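Local coordinates for phage-related conserved hypothetical protein, BB2244 (Bordetella bronchiseptica, PDB 2BDV), which is of unknown function but belongs to the SOS response-associated peptidase (SRAP) family, whose members YedK and HMCES crosslink to abasic sites in single-stranded DNA, at residues P170-L173 and A174-W177; H82-P85 and W86-M89; K8-P11 and E12-V15; A193-E197 and T198-W202. One frame throughout, in Å; residues are numbered along the deposited sequence.

Contact 1: P170-L173 and A174-W177; sequences PPEL and AREW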
ATOM      1  N   PRO A 170       6.435  -8.824   7.304  1.00 22.70           N
ATOM      2  CA  PRO A 170       7.114  -8.742   8.602  1.00 24.31           C
ATOM      3  C   PRO A 170       8.340  -7.846   8.361  1.00 24.27           C
ATOM      4  O   PRO A 170       8.827  -7.745   7.230  1.00 22.33           O
ATOM      5  CB  PRO A 170       7.526 -10.190   8.880  1.00 22.69           C
ATOM      6  CG  PRO A 170       6.537 -11.005   8.090  1.00 25.64           C
ATOM      7  CD  PRO A 170       6.399 -10.214   6.815  1.00 23.26           C
ATOM      8  N   PRO A 171       8.846  -7.180   9.407  1.00 22.98           N
ATOM      9  CA  PRO A 171      10.014  -6.310   9.236  1.00 23.51           C
ATOM     10  C   PRO A 171      11.202  -6.981   8.532  1.00 25.25           C
ATOM     11  O   PRO A 171      11.866  -6.370   7.687  1.00 25.33           O
ATOM     12  CB  PRO A 171      10.341  -5.893  10.662  1.00 23.10           C
ATOM     13  CG  PRO A 171       8.984  -5.818  11.297  1.00 24.37           C
ATOM     14  CD  PRO A 171       8.263  -7.041  10.752  1.00 22.33           C
ATOM     15  N   GLU A 172      11.470  -8.236   8.886  1.00 25.43           N
ATOM     16  CA  GLU A 172      12.578  -8.977   8.287  1.00 25.93           C
ATOM     17  C   GLU A 172      12.407  -9.108   6.768  1.00 25.29           C
ATOM     18  O   GLU A 172      13.335  -8.848   6.006  1.00 25.89           O
ATOM     19  CB  GLU A 172      12.690 -10.392   8.888  1.00 27.51           C
ATOM     20  CG  GLU A 172      12.972 -10.500  10.403  1.00 31.53           C
ATOM     21  CD  GLU A 172      11.712 -10.668  11.250  1.00 33.07           C
ATOM     22  OE1 GLU A 172      11.791 -11.310  12.323  1.00 35.71           O
ATOM     23  OE2 GLU A 172      10.643 -10.154  10.852  1.00 35.31           O
ATOM     24  N   LEU A 173      11.220  -9.529   6.345  1.00 23.24           N
ATOM     25  CA  LEU A 173      10.927  -9.718   4.931  1.00 22.44           C
ATOM     26  C   LEU A 173      10.797  -8.379   4.216  1.00 22.07           C
ATOM     27  O   LEU A 173      11.107  -8.256   3.032  1.00 22.66           O
ATOM     28  CB  LEU A 173       9.644 -10.540   4.768  1.00 18.41           C
ATOM     29  CG  LEU A 173       9.706 -11.982   5.278  1.00 18.21           C
ATOM     30  CD1 LEU A 173       8.369 -12.687   5.079  1.00 17.65           C
ATOM     31  CD2 LEU A 173      10.802 -12.724   4.523  1.00 17.57           C
ATOM     32  N   ALA A 174      10.344  -7.378   4.956  1.00 21.67           N
ATOM     33  CA  ALA A 174      10.168  -6.040   4.424  1.00 21.89           C
ATOM     34  C   ALA A 174      11.524  -5.469   4.014  1.00 20.95           C
ATOM     35  O   ALA A 174      11.638  -4.806   2.982  1.00 19.21           O
ATOM     36  CB  ALA A 174       9.514  -5.150   5.474  1.00 19.03           C
ATOM     37  N   ARG A 175      12.546  -5.716   4.830  1.00 20.22           N
ATOM     38  CA  ARG A 175      13.889  -5.236   4.525  1.00 21.36           C
ATOM     39  C   ARG A 175      14.395  -5.920   3.274  1.00 19.45           C
ATOM     40  O   ARG A 175      14.994  -5.286   2.416  1.00 18.69           O
ATOM     41  CB  ARG A 175      14.861  -5.539   5.671  1.00 22.71           C
ATOM     42  CG  ARG A 175      14.566  -4.781   6.936  1.00 26.90           C
ATOM     43  CD  ARG A 175      15.346  -5.315   8.125  1.00 27.82           C
ATOM     44  NE  ARG A 175      14.644  -4.924   9.341  1.00 34.22           N
ATOM     45  CZ  ARG A 175      14.320  -5.752  10.324  1.00 33.62           C
ATOM     46  NH1 ARG A 175      14.648  -7.037  10.249  1.00 33.18           N
ATOM     47  NH2 ARG A 175      13.633  -5.295  11.361  1.00 36.80           N
ATOM     48  N   GLU A 176      14.162  -7.221   3.168  1.00 20.27           N
ATOM     49  CA  GLU A 176      14.621  -7.941   1.990  1.00 22.13           C
ATOM     50  C   GLU A 176      13.921  -7.395   0.750  1.00 21.29           C
ATOM     51  O   GLU A 176      14.546  -7.232  -0.287  1.00 21.78           O
ATOM     52  CB  GLU A 176      14.332  -9.423   2.132  1.00 24.54           C
ATOM     53  CG  GLU A 176      15.458 -10.310   1.661  1.00 28.10           C
ATOM     54  CD  GLU A 176      15.106 -11.766   1.835  1.00 30.43           C
ATOM     55  OE1 GLU A 176      14.357 -12.064   2.789  1.00 32.85           O
ATOM     56  OE2 GLU A 176      15.572 -12.607   1.037  1.00 33.64           O
ATOM     57  N   TRP A 177      12.628  -7.102   0.869  1.00 20.07           N
ATOM     58  CA  TRP A 177      11.866  -6.571  -0.251  1.00 20.68           C
ATOM     59  C   TRP A 177      12.451  -5.267  -0.808  1.00 20.82           C
ATOM     60  O   TRP A 177      12.611  -5.135  -2.016  1.00 19.53           O
ATOM     61  CB  TRP A 177      10.400  -6.371   0.170  1.00 21.96           C
ATOM     62  CG  TRP A 177       9.513  -5.682  -0.851  1.00 18.90           C
ATOM     63  CD1 TRP A 177       9.102  -4.375  -0.831  1.00 19.83           C
ATOM     64  CD2 TRP A 177       8.889  -6.279  -1.995  1.00 19.18           C
ATOM     65  NE1 TRP A 177       8.255  -4.124  -1.887  1.00 18.56           N
ATOM     66  CE2 TRP A 177       8.111  -5.271  -2.620  1.00 19.66           C
ATOM     67  CE3 TRP A 177       8.910  -7.565  -2.556  1.00 17.24           C
ATOM     68  CZ2 TRP A 177       7.358  -5.516  -3.778  1.00 17.19           C
ATOM     69  CZ3 TRP A 177       8.162  -7.805  -3.705  1.00 16.55           C
ATOM     70  CH2 TRP A 177       7.397  -6.782  -4.304  1.00 16.35           C
TER

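Contact 2: H82-P85 and W86-M89; sequences HGWP and WKLM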
ATOM      1  N   HIS A  82       4.332 -12.661 -13.575  1.00 38.00           N
ATOM      2  CA  HIS A  82       5.177 -11.666 -14.227  1.00 36.53           C
ATOM      3  C   HIS A  82       4.427 -11.008 -15.379  1.00 36.17           C
ATOM      4  O   HIS A  82       4.864 -11.044 -16.527  1.00 36.57           O
ATOM      5  CB  HIS A  82       6.467 -12.322 -14.734  1.00 36.54           C
ATOM      6  CG  HIS A  82       7.600 -11.361 -14.923  1.00 36.87           C
ATOM      7  ND1 HIS A  82       8.085 -11.014 -16.166  1.00 37.61           N
ATOM      8  CD2 HIS A  82       8.342 -10.671 -14.025  1.00 36.24           C
ATOM      9  CE1 HIS A  82       9.077 -10.153 -16.025  1.00 37.72           C
ATOM     10  NE2 HIS A  82       9.253  -9.927 -14.736  1.00 38.18           N
ATOM     11  N   GLY A  83       3.289 -10.405 -15.059  1.00 35.33           N
ATOM     12  CA  GLY A  83       2.492  -9.753 -16.080  1.00 31.88           C
ATOM     13  C   GLY A  83       2.582  -8.240 -16.056  1.00 29.65           C
ATOM     14  O   GLY A  83       3.155  -7.649 -15.139  1.00 29.70           O
ATOM     15  N   TRP A  84       2.006  -7.625 -17.083  1.00 27.42           N
ATOM     16  CA  TRP A  84       1.974  -6.178 -17.248  1.00 27.54           C
ATOM     17  C   TRP A  84       1.058  -5.569 -16.183  1.00 26.67           C
ATOM     18  O   TRP A  84       0.017  -6.134 -15.853  1.00 25.23           O
ATOM     19  CB  TRP A  84       1.428  -5.828 -18.651  1.00 26.00           C
ATOM     20  CG  TRP A  84       1.549  -4.364 -19.045  1.00 27.96           C
ATOM     21  CD1 TRP A  84       2.670  -3.723 -19.499  1.00 27.75           C
ATOM     22  CD2 TRP A  84       0.512  -3.367 -18.998  1.00 26.67           C
ATOM     23  NE1 TRP A  84       2.393  -2.391 -19.735  1.00 28.89           N
ATOM     24  CE2 TRP A  84       1.077  -2.149 -19.435  1.00 26.87           C
ATOM     25  CE3 TRP A  84      -0.838  -3.387 -18.626  1.00 28.30           C
ATOM     26  CZ2 TRP A  84       0.342  -0.963 -19.512  1.00 29.66           C
ATOM     27  CZ3 TRP A  84      -1.576  -2.203 -18.700  1.00 28.57           C
ATOM     28  CH2 TRP A  84      -0.980  -1.007 -19.141  1.00 28.67           C
ATOM     29  N   PRO A  85       1.442  -4.407 -15.634  1.00 26.96           N
ATOM     30  CA  PRO A  85       2.678  -3.703 -15.982  1.00 28.03           C
ATOM     31  C   PRO A  85       3.712  -3.863 -14.878  1.00 27.58           C
ATOM     32  O   PRO A  85       4.833  -3.368 -14.975  1.00 31.33           O
ATOM     33  CB  PRO A  85       2.209  -2.268 -16.111  1.00 27.35           C
ATOM     34  CG  PRO A  85       1.268  -2.172 -14.958  1.00 28.48           C
ATOM     35  CD  PRO A  85       0.468  -3.466 -15.053  1.00 27.28           C
ATOM     36  N   TRP A  86       3.317  -4.554 -13.820  1.00 25.88           N
ATOM     37  CA  TRP A  86       4.188  -4.761 -12.674  1.00 24.61           C
ATOM     38  C   TRP A  86       5.508  -5.459 -13.004  1.00 25.66           C
ATOM     39  O   TRP A  86       6.480  -5.304 -12.274  1.00 27.02           O
ATOM     40  CB  TRP A  86       3.414  -5.534 -11.605  1.00 19.88           C
ATOM     41  CG  TRP A  86       2.034  -4.970 -11.420  1.00 18.71           C
ATOM     42  CD1 TRP A  86       0.854  -5.647 -11.510  1.00 17.81           C
ATOM     43  CD2 TRP A  86       1.691  -3.598 -11.179  1.00 16.79           C
ATOM     44  NE1 TRP A  86      -0.200  -4.788 -11.347  1.00 17.91           N
ATOM     45  CE2 TRP A  86       0.280  -3.523 -11.142  1.00 18.83           C
ATOM     46  CE3 TRP A  86       2.437  -2.427 -10.994  1.00 17.38           C
ATOM     47  CZ2 TRP A  86      -0.406  -2.321 -10.925  1.00 16.28           C
ATOM     48  CZ3 TRP A  86       1.754  -1.228 -10.780  1.00 19.51           C
ATOM     49  CH2 TRP A  86       0.345  -1.189 -10.748  1.00 18.68           C
ATOM     50  N   LYS A  87       5.556  -6.215 -14.099  1.00 26.86           N
ATOM     51  CA  LYS A  87       6.788  -6.909 -14.464  1.00 28.57           C
ATOM     52  C   LYS A  87       7.911  -5.914 -14.720  1.00 28.31           C
ATOM     53  O   LYS A  87       9.081  -6.277 -14.760  1.00 27.03           O
ATOM     54  CB  LYS A  87       6.578  -7.768 -15.716  1.00 30.68           C
ATOM     55  CG  LYS A  87       6.194  -6.979 -16.966  1.00 33.64           C
ATOM     56  CD  LYS A  87       5.886  -7.902 -18.151  1.00 35.59           C
ATOM     57  CE  LYS A  87       5.126  -7.160 -19.246  1.00 36.26           C
ATOM     58  NZ  LYS A  87       4.884  -7.993 -20.463  1.00 40.12           N
ATOM     59  N   LEU A  88       7.542  -4.651 -14.884  1.00 29.30           N
ATOM     60  CA  LEU A  88       8.503  -3.591 -15.154  1.00 28.86           C
ATOM     61  C   LEU A  88       9.015  -2.903 -13.888  1.00 28.06           C
ATOM     62  O   LEU A  88       9.956  -2.110 -13.937  1.00 27.37           O
ATOM     63  CB  LEU A  88       7.846  -2.553 -16.060  1.00 32.12           C
ATOM     64  CG  LEU A  88       7.199  -3.106 -17.343  1.00 34.77           C
ATOM     65  CD1 LEU A  88       6.334  -2.027 -17.985  1.00 36.54           C
ATOM     66  CD2 LEU A  88       8.273  -3.585 -18.311  1.00 35.00           C
HETATM   67  N   MSE A  89       8.394  -3.204 -12.756  1.00 25.85           N
HETATM   68  CA  MSE A  89       8.783  -2.580 -11.501  1.00 26.40           C
HETATM   69  C   MSE A  89       9.183  -3.569 -10.416  1.00 24.34           C
HETATM   70  O   MSE A  89       9.818  -3.189  -9.440  1.00 24.38           O
HETATM   71  CB  MSE A  89       7.629  -1.722 -10.992  1.00 31.20           C
HETATM   72  CG  MSE A  89       7.315  -0.530 -11.870  1.00 36.49           C
HETATM   73 SE   MSE A  89       5.544   0.183 -11.510  1.00 49.32          SE
HETATM   74  CE  MSE A  89       4.625  -0.616 -13.010  1.00 42.80           C
TER

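Contact 3: K8-P11 and E12-V15; sequences KSAP and EDYV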
ATOM      1  N   LYS A   8      -0.967   7.608  10.968  1.00 26.94           N
ATOM      2  CA  LYS A   8      -1.070   8.466  12.141  1.00 30.60           C
ATOM      3  C   LYS A   8       0.100   8.436  13.122  1.00 30.45           C
ATOM      4  O   LYS A   8       0.212   9.315  13.976  1.00 32.06           O
ATOM      5  CB  LYS A   8      -2.378   8.177  12.872  1.00 32.51           C
ATOM      6  CG  LYS A   8      -2.794   6.724  12.903  1.00 36.26           C
ATOM      7  CD  LYS A   8      -4.269   6.627  13.287  1.00 39.12           C
ATOM      8  CE  LYS A   8      -4.676   5.199  13.591  1.00 41.23           C
ATOM      9  NZ  LYS A   8      -6.108   5.113  13.998  1.00 44.43           N
ATOM     10  N   SER A   9       0.969   7.438  13.009  1.00 30.38           N
ATOM     11  CA  SER A   9       2.125   7.358  13.893  1.00 30.14           C
ATOM     12  C   SER A   9       3.205   8.319  13.437  1.00 31.78           C
ATOM     13  O   SER A   9       3.213   8.771  12.294  1.00 33.17           O
ATOM     14  CB  SER A   9       2.713   5.951  13.906  1.00 27.05           C
ATOM     15  OG  SER A   9       1.823   5.038  14.502  1.00 28.20           O
ATOM     16  N   ALA A  10       4.120   8.626  14.348  1.00 33.42           N
ATOM     17  CA  ALA A  10       5.229   9.508  14.039  1.00 33.59           C
ATOM     18  C   ALA A  10       6.069   8.816  12.977  1.00 32.45           C
ATOM     19  O   ALA A  10       6.260   7.602  13.019  1.00 33.34           O
ATOM     20  CB  ALA A  10       6.063   9.746  15.287  1.00 34.09           C
ATOM     21  N   PRO A  11       6.574   9.577  12.000  1.00 32.26           N
ATOM     22  CA  PRO A  11       7.394   8.985  10.942  1.00 30.22           C
ATOM     23  C   PRO A  11       8.606   8.201  11.467  1.00 30.52           C
ATOM     24  O   PRO A  11       8.968   7.177  10.890  1.00 28.64           O
ATOM     25  CB  PRO A  11       7.784  10.190  10.087  1.00 30.34           C
ATOM     26  CG  PRO A  11       7.695  11.343  11.046  1.00 32.94           C
ATOM     27  CD  PRO A  11       6.443  11.030  11.813  1.00 31.79           C
ATOM     28  N   GLU A  12       9.217   8.660  12.562  1.00 29.23           N
ATOM     29  CA  GLU A  12      10.367   7.950  13.106  1.00 30.89           C
ATOM     30  C   GLU A  12       9.987   6.548  13.574  1.00 29.27           C
ATOM     31  O   GLU A  12      10.839   5.669  13.629  1.00 30.43           O
ATOM     32  CB  GLU A  12      11.020   8.713  14.267  1.00 33.52           C
ATOM     33  CG  GLU A  12      10.188   8.804  15.529  1.00 38.85           C
ATOM     34  CD  GLU A  12       9.394  10.087  15.597  1.00 42.93           C
ATOM     35  OE1 GLU A  12       8.768  10.350  16.652  1.00 46.20           O
ATOM     36  OE2 GLU A  12       9.399  10.834  14.592  1.00 45.06           O
ATOM     37  N   ASP A  13       8.716   6.334  13.909  1.00 27.25           N
ATOM     38  CA  ASP A  13       8.286   5.009  14.342  1.00 26.44           C
ATOM     39  C   ASP A  13       8.316   4.008  13.177  1.00 24.74           C
ATOM     40  O   ASP A  13       8.644   2.840  13.379  1.00 22.75           O
ATOM     41  CB  ASP A  13       6.878   5.053  14.951  1.00 30.35           C
ATOM     42  CG  ASP A  13       6.844   5.720  16.324  1.00 32.72           C
ATOM     43  OD1 ASP A  13       5.736   5.865  16.876  1.00 36.05           O
ATOM     44  OD2 ASP A  13       7.912   6.097  16.855  1.00 33.58           O
ATOM     45  N   TYR A  14       7.983   4.463  11.967  1.00 22.89           N
ATOM     46  CA  TYR A  14       7.986   3.585  10.796  1.00 20.26           C
ATOM     47  C   TYR A  14       9.401   3.123  10.481  1.00 20.14           C
ATOM     48  O   TYR A  14       9.635   1.956  10.189  1.00 19.43           O
ATOM     49  CB  TYR A  14       7.409   4.291   9.561  1.00 20.96           C
ATOM     50  CG  TYR A  14       5.944   4.670   9.683  1.00 21.47           C
ATOM     51  CD1 TYR A  14       5.031   3.801  10.262  1.00 17.65           C
ATOM     52  CD2 TYR A  14       5.482   5.903   9.232  1.00 20.95           C
ATOM     53  CE1 TYR A  14       3.692   4.142  10.404  1.00 23.90           C
ATOM     54  CE2 TYR A  14       4.142   6.262   9.363  1.00 24.26           C
ATOM     55  CZ  TYR A  14       3.251   5.373   9.955  1.00 25.17           C
ATOM     56  OH  TYR A  14       1.935   5.724  10.123  1.00 27.79           O
ATOM     57  N   VAL A  15      10.346   4.052  10.536  1.00 21.44           N
ATOM     58  CA  VAL A  15      11.741   3.734  10.261  1.00 21.41           C
ATOM     59  C   VAL A  15      12.293   2.774  11.313  1.00 23.39           C
ATOM     60  O   VAL A  15      12.997   1.826  10.983  1.00 23.01           O
ATOM     61  CB  VAL A  15      12.597   5.013  10.260  1.00 22.17           C
ATOM     62  CG1 VAL A  15      14.082   4.655  10.233  1.00 21.49           C
ATOM     63  CG2 VAL A  15      12.234   5.871   9.059  1.00 19.30           C
TER

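Contact 4: A193-E197 and T198-W202; sequences AGLPE and TAFSW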
ATOM      1  N   ALA A 193       4.202 -14.061   1.615  1.00 31.58           N
ATOM      2  CA  ALA A 193       4.427 -14.297   3.034  1.00 30.20           C
ATOM      3  C   ALA A 193       3.788 -13.169   3.835  1.00 29.74           C
ATOM      4  O   ALA A 193       4.275 -12.800   4.899  1.00 30.54           O
ATOM      5  CB  ALA A 193       5.917 -14.372   3.328  1.00 29.82           C
ATOM      6  N   GLY A 194       2.693 -12.621   3.316  1.00 30.23           N
ATOM      7  CA  GLY A 194       2.014 -11.539   4.007  1.00 30.10           C
ATOM      8  C   GLY A 194       1.392 -11.969   5.324  1.00 29.20           C
ATOM      9  O   GLY A 194       1.016 -13.127   5.486  1.00 28.66           O
ATOM     10  N   LEU A 195       1.287 -11.033   6.266  1.00 29.38           N
ATOM     11  CA  LEU A 195       0.697 -11.308   7.576  1.00 29.12           C
ATOM     12  C   LEU A 195      -0.707 -11.883   7.441  1.00 28.28           C
ATOM     13  O   LEU A 195      -1.493 -11.444   6.603  1.00 28.71           O
ATOM     14  CB  LEU A 195       0.638 -10.035   8.426  1.00 27.83           C
ATOM     15  CG  LEU A 195       1.887  -9.565   9.164  1.00 29.74           C
ATOM     16  CD1 LEU A 195       3.084  -9.583   8.240  1.00 31.93           C
ATOM     17  CD2 LEU A 195       1.646  -8.165   9.719  1.00 29.53           C
ATOM     18  N   PRO A 196      -1.040 -12.879   8.273  1.00 28.80           N
ATOM     19  CA  PRO A 196      -2.363 -13.514   8.240  1.00 30.02           C
ATOM     20  C   PRO A 196      -3.419 -12.628   8.895  1.00 31.46           C
ATOM     21  O   PRO A 196      -3.094 -11.741   9.689  1.00 31.72           O
ATOM     22  CB  PRO A 196      -2.133 -14.818   8.998  1.00 29.27           C
ATOM     23  CG  PRO A 196      -1.118 -14.426  10.015  1.00 29.16           C
ATOM     24  CD  PRO A 196      -0.150 -13.555   9.233  1.00 27.17           C
ATOM     25  N   GLU A 197      -4.683 -12.865   8.568  1.00 33.07           N
ATOM     26  CA  GLU A 197      -5.755 -12.052   9.124  1.00 34.72           C
ATOM     27  C   GLU A 197      -5.822 -12.128  10.650  1.00 34.23           C
ATOM     28  O   GLU A 197      -6.264 -11.182  11.305  1.00 33.30           O
ATOM     29  CB  GLU A 197      -7.093 -12.449   8.505  1.00 37.04           C
ATOM     30  CG  GLU A 197      -7.471 -13.901   8.672  1.00 41.70           C
ATOM     31  CD  GLU A 197      -8.783 -14.223   7.979  1.00 46.24           C
ATOM     32  OE1 GLU A 197      -8.801 -14.296   6.727  1.00 47.46           O
ATOM     33  OE2 GLU A 197      -9.803 -14.387   8.687  1.00 48.46           O
ATOM     34  N   THR A 198      -5.362 -13.245  11.208  1.00 33.76           N
ATOM     35  CA  THR A 198      -5.356 -13.448  12.657  1.00 32.18           C
ATOM     36  C   THR A 198      -4.492 -12.408  13.390  1.00 31.42           C
ATOM     37  O   THR A 198      -4.417 -12.410  14.620  1.00 30.23           O
ATOM     38  CB  THR A 198      -4.833 -14.868  13.026  1.00 33.46           C
ATOM     39  OG1 THR A 198      -3.444 -14.961  12.703  1.00 32.44           O
ATOM     40  CG2 THR A 198      -5.591 -15.956  12.249  1.00 33.05           C
ATOM     41  N   ALA A 199      -3.840 -11.520  12.640  1.00 30.49           N
ATOM     42  CA  ALA A 199      -2.982 -10.497  13.244  1.00 28.68           C
ATOM     43  C   ALA A 199      -3.642  -9.121  13.270  1.00 27.23           C
ATOM     44  O   ALA A 199      -3.087  -8.165  13.817  1.00 26.01           O
ATOM     45  CB  ALA A 199      -1.659 -10.418  12.486  1.00 28.43           C
ATOM     46  N   PHE A 200      -4.835  -9.035  12.689  1.00 26.18           N
ATOM     47  CA  PHE A 200      -5.581  -7.783  12.613  1.00 25.53           C
ATOM     48  C   PHE A 200      -6.932  -7.827  13.326  1.00 26.10           C
ATOM     49  O   PHE A 200      -7.546  -8.883  13.471  1.00 27.68           O
ATOM     50  CB  PHE A 200      -5.853  -7.409  11.150  1.00 22.89           C
ATOM     51  CG  PHE A 200      -4.661  -7.521  10.256  1.00 22.71           C
ATOM     52  CD1 PHE A 200      -4.476  -8.645   9.454  1.00 23.92           C
ATOM     53  CD2 PHE A 200      -3.721  -6.503  10.207  1.00 22.65           C
ATOM     54  CE1 PHE A 200      -3.369  -8.751   8.618  1.00 25.68           C
ATOM     55  CE2 PHE A 200      -2.611  -6.599   9.378  1.00 25.24           C
ATOM     56  CZ  PHE A 200      -2.431  -7.722   8.579  1.00 25.32           C
ATOM     57  N   SER A 201      -7.387  -6.659  13.759  1.00 25.82           N
ATOM     58  CA  SER A 201      -8.684  -6.513  14.395  1.00 25.85           C
ATOM     59  C   SER A 201      -9.293  -5.319  13.656  1.00 26.69           C
ATOM     60  O   SER A 201      -8.574  -4.590  12.969  1.00 25.21           O
ATOM     61  CB  SER A 201      -8.542  -6.216  15.896  1.00 25.42           C
ATOM     62  OG  SER A 201      -7.862  -4.995  16.127  1.00 28.09           O
ATOM     63  N   TRP A 202     -10.602  -5.118  13.771  1.00 26.14           N
ATOM     64  CA  TRP A 202     -11.238  -4.000  13.082  1.00 26.65           C
ATOM     65  C   TRP A 202     -12.548  -3.596  13.716  1.00 26.27           C
ATOM     66  O   TRP A 202     -13.148  -4.366  14.460  1.00 25.88           O
ATOM     67  CB  TRP A 202     -11.471  -4.358  11.610  1.00 29.43           C
ATOM     68  CG  TRP A 202     -12.232  -5.625  11.420  1.00 31.43           C
ATOM     69  CD1 TRP A 202     -13.589  -5.788  11.451  1.00 33.13           C
ATOM     70  CD2 TRP A 202     -11.677  -6.925  11.207  1.00 32.82           C
ATOM     71  NE1 TRP A 202     -13.911  -7.112  11.270  1.00 33.57           N
ATOM     72  CE2 TRP A 202     -12.754  -7.832  11.118  1.00 34.00           C
ATOM     73  CE3 TRP A 202     -10.368  -7.414  11.084  1.00 36.58           C
ATOM     74  CZ2 TRP A 202     -12.565  -9.205  10.912  1.00 35.67           C
ATOM     75  CZ3 TRP A 202     -10.176  -8.780  10.881  1.00 35.22           C
ATOM     76  CH2 TRP A 202     -11.270  -9.659  10.797  1.00 37.30           C
TER

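Contact 1: P170-L173 and A174-W177
Arg175 folds back over Pro171 and Glu172 along the first turn of helix 171-178, with Pro170 at the N-cap position. Its CB lies 3.7 Å from the carbonyl O of Pro171. The next bond sets CG anti to the carbonyl carbon (chi1 -67°), bringing CG to 3.2 Å from the same Pro171 O. CD and NE continue the extended chain past this carbonyl, and NE gives its hydrogen to Leu18 O, at the end of helix 11-18. At the tip the guanidinium turns one face to the turn, so that Pro171 O and Glu172 N sit beneath its rim. NH2 touches Pro171 CB at 3.4 Å and makes a weak bond to Ile17 O, while NH1 reaches Glu172 CA at 3.4 Å. The carboxylate of Glu172 does not pair with this guanidinium: OE2 stays 5.1 Å from Arg175 NH1, and the two planes are 54° apart. Arginine thus straps helix 171-178 to helix 11-18 through main-chain carbonyls. On another flank Glu176, extended beyond CG, forms a salt bridge with Arg186 of helix 184-191, while Ala174 and Trp177 pack on strand 126-133. Under the side chains run the helical i to i+4 bonds, among them Ala174 N to Pro170 O at 2.8 Å, and Trp177 N closes on Leu173 O at 2.9 Å.

Contact 2: H82-P85 and W86-M89
Pro85 lies between two indoles. Its CD stands 3.9 Å from the centroid of the Trp86 five-membered ring, 8° off the ring normal, a CH-pi contact. Its CB sits 3.4 Å above the plane of the Trp84 ring, over the centre. The cis peptide bond between Trp84 and Pro85 folds the chain so that proline can present one carbon to each ring. The methyl CE of Met89, a selenomethionine bent at its last torsion, closes in 4.2 Å from Pro85 CG, and Tyr62 packs against both residues. Trp86 itself is buried against Thr78 and Ile79 of helix 76-80.

Farther out, Lys87 CB rests 3.5 Å from the centroid of the His82 imidazole, over its face, the lysine chain running at about a right angle to the histidine side chain. From there the extended lysine passes Gly83 and brings CE to the edge of the Trp84 ring, 3.8 Å from Trp84 N. Beneath it the main chain is tied by Lys87 N to Gly83 O at 3.0 Å and by Met89 N to Trp86 O. A Schellman motif with positive phi at His82 ends helix 76-80; a type VI turn with cis-Pro85 and a short 3-10 segment follow.

Contact 3: K8-P11 and E12-V15
Ser9 and Tyr14 meet carbon to hydroxyl, Ser9 CB lying 3.9 Å from Tyr14 OH, and they share one carboxylate. Among the polar contacts, Asp100 binds Ser9 OG through OD1, and Tyr14 OH together with the main-chain Lys8 N through OD2. Three hydrogen bonds therefore grip this carboxylate from a single short piece of chain, which probably fixes the rotation of the tyrosine hydroxyl and favours the charged form of the aspartate.

The main-chain bonds are those of a helix being started. Asp13 N donates to Ala10 O at 2.9 Å. Pro11 O takes two weak bonds, from Tyr14 N at 3.1 Å and from Val15 N at 3.4 Å. This is the junction between strand 5-7, an outer strand of the four-stranded antiparallel sheet, and helix 11-18, with a proline near the helix start, where a missing N-H forfeits no helical hydrogen bond.

Van der Waals contacts fill the rest. Glu12 places CG between its backbone N and carbonyl carbon (chi1 68°) and then bends sharply at chi2 (-95°), folding the carboxylate back until OE1 comes within 3.1 Å of Ala10 CB. Its other oxygen, OE2, lies 4.0 Å from Pro11 CG. Tyr14 turns one ring face toward Ala10 O, which lies off toward the rim; Met45 and Pro126 also pack on this side chain, and Val15 reaches Leu55 and Met45.

Contact 4: A193-E197 and T198-W202
Phe200 swings its ring back across Leu195, Pro196 and Glu197, and the close contacts gather around it. With CG anti to the carbonyl carbon (chi1 -47°), the ring lies beside the turn it has just left: CE1 approaches Pro196 O to 3.2 Å, and CD1 lies 3.6 Å from Glu197 O. At the far end CZ meets Leu195 CB at 3.8 Å, while Leu195 O sits in the ring plane at its edge. The backbone of the same residue closes the turn, Phe200 N donating to Glu197 O at 2.9 Å in a nearly straight bond (167° at the hydrogen). Trp102 meets the ring edge-to-face, and Ile121 and Met158 add further cover.

The other side is looser and faces solvent. Thr198 OG1 touches only carbon across the turn, 3.6 Å from Pro196 CG, the two side chains crossing at a slant. Glu197 carries an extended chain outward, and its OE1 reaches Arg165 in no more than a long, weak ion pair. Ala199 CB lies 3.4 Å from Pro196 O. Past Phe200 the chain straightens, and Ser201 pairs by backbone with His122. Such a short 3-10 turn, 197-199, delivers the chain into strand 201-204, an outer strand of the four-stranded antiparallel sheet.

How the contacts relate
All four contacts are local, each within one continuous piece of chain, their centres 15 to 17 Å from the chain centre. Contacts 1 and 3 belong to helix starts led by proline, and both have two buried residues; their helices meet through Arg175 and through the packing of Pro171 and Ala174. Contact 2 buries Pro85, Trp86 and Met89 but exposes Trp84, Lys87 and His82, relying on CH-pi contacts, whereas contact 3 is organised by one carboxylate. Contact 4, with no buried residue, is the surface case. Contacts 1 and 4 touch directly, Leu173 CD1 lying 3.5 Å from Ala193 CB. Contacts 2 and 3 fall on opposite sides of the centre, their own centres about 30 Å apart.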